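Local coordinates for N-terminal acetyltransferase-like protein (Chaetomium thermophilum, PDB 5NNP), which probably serves as the helical-repeat auxiliary subunit of an N-terminal acetyltransferase A complex, a scaffold built from tetratricopeptide-type repeats, at residues A[346-355]-A[367-378]. Residues are numbered along the deposited sequence; the frame is centred on the assembly and turned at random.
Sequences AEEYLNEYVN and GSKGKGAALYYL
Leu-350 is the bump of this contact: its forked end drops as a knob into a hole on the next helix, framed by Lys-371, Ala-374, Leu-375 and Leu-378. With CG anti to the backbone N (chi1 -154°), the branch swings toward the partner helix and both methyls reach Leu-375, whose side chain crosses at about a right angle; CD2 comes to 3.4 Å from Leu-375 CD2, while CD1 also rests 3.7 Å from Ala-374 CB. Farther along, Ala-346 CB fits against Leu-378 CG at 4.0 Å and touches the ring of Tyr-377.

The second hollow is made by a missing side chain. Gly-370 gives room to two tyrosines, and a CB there would collide with both Tyr-349 OH and Tyr-353 CE1. The Tyr-349 ring turns its edge to the Gly-370 carbonyl, with CE1 3.5 Å from Gly-370 O, and its hydroxyl goes on to hydrogen-bond Asp-319 of helix 303-320. Tyr-353 instead lays a face over the first helical turn, Lys-371 N standing 3.6 Å above the ring centre. Its OH donates to Gly-367 O at 3.1 Å, approaching from above the carbonyl plane. Replacing Tyr-353 by an alanine removes this lid and is likely to open a gap over the Gly-370 and Lys-371 backbone and leave the Gly-367 carbonyl without its phenol donor.

The axes of helices 346-352 and 369-378 approach to 9.2 Å and run nearly antiparallel (153°), the packing of consecutive helices in a TPR-type solenoid; helix 390-403 adds a further layer against Leu-375 and Leu-378. Cohesion here is chiefly apolar and depends on shape, with a single hydrogen bond across the segments, made where the chain resumes at Gly-367 after an unmodelled stretch.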
loop_
_atom_site.group_PDB
_atom_site.type_symbol
_atom_site.label_atom_id
_atom_site.label_comp_id
_atom_site.label_asym_id
_atom_site.label_seq_id
_atom_site.Cartn_x
_atom_site.Cartn_y
_atom_site.Cartn_z
ATOM N N ALA A 346 -4.286 37.670 -3.779
ATOM C CA ALA A 346 -5.340 37.406 -2.809
ATOM C C ALA A 346 -5.762 38.701 -2.119
ATOM O O ALA A 346 -6.946 38.999 -1.991
ATOM C CB ALA A 346 -4.883 36.389 -1.781
ATOM N N GLU A 347 -4.777 39.460 -1.667
ATOM C CA GLU A 347 -5.028 40.738 -1.038
ATOM C C GLU A 347 -5.764 41.654 -2.012
ATOM O O GLU A 347 -6.653 42.419 -1.627
ATOM C CB GLU A 347 -3.711 41.370 -0.586
ATOM C CG GLU A 347 -3.885 42.412 0.497
ATOM C CD GLU A 347 -4.109 41.794 1.859
ATOM O OE1 GLU A 347 -3.391 40.828 2.183
ATOM O OE2 GLU A 347 -4.999 42.271 2.601
ATOM N N GLU A 348 -5.393 41.544 -3.282
ATOM C CA GLU A 348 -5.966 42.347 -4.351
ATOM C C GLU A 348 -7.438 42.004 -4.556
ATOM O O GLU A 348 -8.270 42.883 -4.765
ATOM C CB GLU A 348 -5.179 42.118 -5.634
ATOM C CG GLU A 348 -5.091 43.285 -6.560
ATOM C CD GLU A 348 -4.250 42.957 -7.787
ATOM O OE1 GLU A 348 -4.780 42.305 -8.714
ATOM O OE2 GLU A 348 -3.054 43.327 -7.826
ATOM N N TYR A 349 -7.741 40.713 -4.504
ATOM C CA TYR A 349 -9.101 40.215 -4.665
ATOM C C TYR A 349 -9.977 40.639 -3.483
ATOM O O TYR A 349 -11.108 41.095 -3.659
ATOM C CB TYR A 349 -9.072 38.692 -4.808
ATOM C CG TYR A 349 -10.428 38.031 -4.787
ATOM C CD1 TYR A 349 -11.063 37.736 -3.583
ATOM C CD2 TYR A 349 -11.072 37.689 -5.971
ATOM C CE1 TYR A 349 -12.304 37.142 -3.565
ATOM C CE2 TYR A 349 -12.320 37.085 -5.962
ATOM C CZ TYR A 349 -12.927 36.816 -4.755
ATOM O OH TYR A 349 -14.160 36.215 -4.743
ATOM N N LEU A 350 -9.436 40.465 -2.281
ATOM C CA LEU A 350 -10.037 40.932 -1.039
ATOM C C LEU A 350 -10.489 42.386 -1.125
ATOM O O LEU A 350 -11.592 42.753 -0.715
ATOM C CB LEU A 350 -9.031 40.793 0.085
ATOM C CG LEU A 350 -9.591 40.639 1.480
ATOM C CD1 LEU A 350 -10.416 39.370 1.522
ATOM C CD2 LEU A 350 -8.433 40.548 2.440
ATOM N N ASN A 351 -9.615 43.226 -1.657
ATOM C CA ASN A 351 -9.928 44.629 -1.762
ATOM C C ASN A 351 -11.013 44.877 -2.805
ATOM O O ASN A 351 -11.854 45.767 -2.631
ATOM C CB ASN A 351 -8.676 45.430 -2.095
ATOM C CG ASN A 351 -8.998 46.753 -2.729
ATOM O OD1 ASN A 351 -9.474 47.676 -2.065
ATOM N ND2 ASN A 351 -8.751 46.858 -4.028
ATOM N N GLU A 352 -11.002 44.080 -3.877
ATOM C CA GLU A 352 -11.947 44.250 -4.984
ATOM C C GLU A 352 -13.308 43.609 -4.723
ATOM O O GLU A 352 -14.234 43.782 -5.509
ATOM C CB GLU A 352 -11.361 43.676 -6.275
ATOM C CG GLU A 352 -10.114 44.396 -6.766
ATOM C CD GLU A 352 -9.354 43.627 -7.827
ATOM O OE1 GLU A 352 -8.371 44.188 -8.356
ATOM O OE2 GLU A 352 -9.729 42.469 -8.132
ATOM N N TYR A 353 -13.431 42.887 -3.612
ATOM C CA TYR A 353 -14.612 42.071 -3.363
ATOM C C TYR A 353 -15.844 42.891 -3.021
ATOM O O TYR A 353 -15.790 43.825 -2.216
ATOM C CB TYR A 353 -14.363 41.067 -2.234
ATOM C CG TYR A 353 -15.501 40.072 -2.102
ATOM C CD1 TYR A 353 -15.693 39.081 -3.072
ATOM C CD2 TYR A 353 -16.395 40.128 -1.032
ATOM C CE1 TYR A 353 -16.738 38.170 -2.982
ATOM C CE2 TYR A 353 -17.445 39.215 -0.928
ATOM C CZ TYR A 353 -17.612 38.237 -1.910
ATOM O OH TYR A 353 -18.644 37.317 -1.836
ATOM N N VAL A 354 -16.959 42.529 -3.643
ATOM C CA VAL A 354 -18.248 43.083 -3.273
ATOM C C VAL A 354 -19.206 41.949 -3.007
ATOM O O VAL A 354 -19.135 40.904 -3.656
ATOM C CB VAL A 354 -18.817 43.981 -4.346
ATOM C CG1 VAL A 354 -20.246 44.359 -3.980
ATOM C CG2 VAL A 354 -17.953 45.224 -4.497
ATOM N N ASN A 355 -20.073 42.147 -2.021
ATOM C CA ASN A 355 -20.976 41.106 -1.568
ATOM C C ASN A 355 -21.890 40.640 -2.686
ATOM O O ASN A 355 -22.830 41.345 -3.087
ATOM C CB ASN A 355 -21.810 41.597 -0.388
ATOM C CG ASN A 355 -22.860 40.593 0.038
ATOM O OD1 ASN A 355 -24.025 40.938 0.218
ATOM N ND2 ASN A 355 -22.447 39.341 0.216
ATOM N N GLY A 367 -22.671 33.797 -0.141
ATOM C CA GLY A 367 -23.036 35.194 -0.334
ATOM C C GLY A 367 -21.831 36.089 -0.120
ATOM O O GLY A 367 -21.536 36.987 -0.910
ATOM N N SER A 368 -21.125 35.831 0.971
ATOM C CA SER A 368 -19.841 36.459 1.215
ATOM C C SER A 368 -18.733 35.405 1.166
ATOM O O SER A 368 -17.671 35.586 1.754
ATOM C CB SER A 368 -19.848 37.162 2.564
ATOM O OG SER A 368 -20.312 36.271 3.565
ATOM N N LYS A 369 -18.980 34.306 0.460
ATOM C CA LYS A 369 -18.034 33.190 0.479
ATOM C C LYS A 369 -16.697 33.549 -0.157
ATOM O O LYS A 369 -15.667 33.110 0.331
ATOM C CB LYS A 369 -18.617 31.944 -0.199
ATOM C CG LYS A 369 -19.080 32.122 -1.628
ATOM C CD LYS A 369 -19.417 30.778 -2.262
ATOM C CE LYS A 369 -20.461 30.902 -3.358
ATOM N NZ LYS A 369 -21.826 31.201 -2.797
ATOM N N GLY A 370 -16.720 34.344 -1.228
ATOM C CA GLY A 370 -15.512 34.857 -1.840
ATOM C C GLY A 370 -14.576 35.518 -0.842
ATOM O O GLY A 370 -13.377 35.229 -0.827
ATOM N N LYS A 371 -15.118 36.388 0.006
ATOM C CA LYS A 371 -14.305 37.120 0.974
ATOM C C LYS A 371 -13.724 36.203 2.039
ATOM O O LYS A 371 -12.571 36.352 2.440
ATOM C CB LYS A 371 -15.119 38.223 1.652
ATOM C CG LYS A 371 -14.364 38.908 2.779
ATOM C CD LYS A 371 -14.990 40.245 3.153
ATOM C CE LYS A 371 -14.097 41.029 4.117
ATOM N NZ LYS A 371 -14.614 42.389 4.421
ATOM N N GLY A 372 -14.541 35.263 2.505
ATOM C CA GLY A 372 -14.063 34.235 3.412
ATOM C C GLY A 372 -12.935 33.440 2.779
ATOM O O GLY A 372 -11.909 33.190 3.408
ATOM N N ALA A 373 -13.109 33.077 1.511
ATOM C CA ALA A 373 -12.154 32.211 0.826
ATOM C C ALA A 373 -10.784 32.887 0.648
ATOM O O ALA A 373 -9.749 32.240 0.786
ATOM C CB ALA A 373 -12.728 31.746 -0.537
ATOM N N ALA A 374 -10.775 34.185 0.361
ATOM C CA ALA A 374 -9.518 34.923 0.250
ATOM C C ALA A 374 -8.874 35.124 1.616
ATOM O O ALA A 374 -7.664 35.003 1.752
ATOM C CB ALA A 374 -9.742 36.272 -0.426
ATOM N N LEU A 375 -9.670 35.446 2.628
ATOM C CA LEU A 375 -9.109 35.647 3.959
ATOM C C LEU A 375 -8.529 34.324 4.451
ATOM O O LEU A 375 -7.460 34.282 5.060
ATOM C CB LEU A 375 -10.163 36.190 4.940
ATOM C CG LEU A 375 -10.658 37.634 4.745
ATOM C CD1 LEU A 375 -11.826 37.918 5.676
ATOM C CD2 LEU A 375 -9.548 38.664 4.978
ATOM N N TYR A 376 -9.235 33.238 4.164
ATOM C CA TYR A 376 -8.777 31.903 4.533
ATOM C C TYR A 376 -7.509 31.500 3.791
ATOM O O TYR A 376 -6.661 30.791 4.346
ATOM C CB TYR A 376 -9.867 30.870 4.262
ATOM C CG TYR A 376 -9.502 29.481 4.720
ATOM C CD1 TYR A 376 -9.234 29.220 6.054
ATOM C CD2 TYR A 376 -9.441 28.428 3.824
ATOM C CE1 TYR A 376 -8.908 27.948 6.479
ATOM C CE2 TYR A 376 -9.110 27.153 4.241
ATOM C CZ TYR A 376 -8.845 26.921 5.570
ATOM O OH TYR A 376 -8.520 25.656 5.990
ATOM N N TYR A 377 -7.388 31.931 2.534
ATOM C CA TYR A 377 -6.180 31.647 1.760
ATOM C C TYR A 377 -5.001 32.356 2.408
ATOM O O TYR A 377 -3.905 31.796 2.542
ATOM C CB TYR A 377 -6.309 32.088 0.300
ATOM C CG TYR A 377 -5.077 31.765 -0.531
ATOM C CD1 TYR A 377 -3.944 32.584 -0.500
ATOM C CD2 TYR A 377 -5.043 30.642 -1.346
ATOM C CE1 TYR A 377 -2.822 32.285 -1.260
ATOM C CE2 TYR A 377 -3.935 30.338 -2.103
ATOM C CZ TYR A 377 -2.827 31.158 -2.057
ATOM O OH TYR A 377 -1.725 30.839 -2.825
ATOM N N LEU A 378 -5.231 33.602 2.796
ATOM C CA LEU A 378 -4.171 34.385 3.391
ATOM C C LEU A 378 -3.785 33.809 4.751
ATOM O O LEU A 378 -2.616 33.850 5.137
ATOM C CB LEU A 378 -4.593 35.843 3.507
ATOM C CG LEU A 378 -4.545 36.595 2.180
ATOM C CD1 LEU A 378 -5.397 37.850 2.230
ATOM C CD2 LEU A 378 -3.100 36.920 1.824
#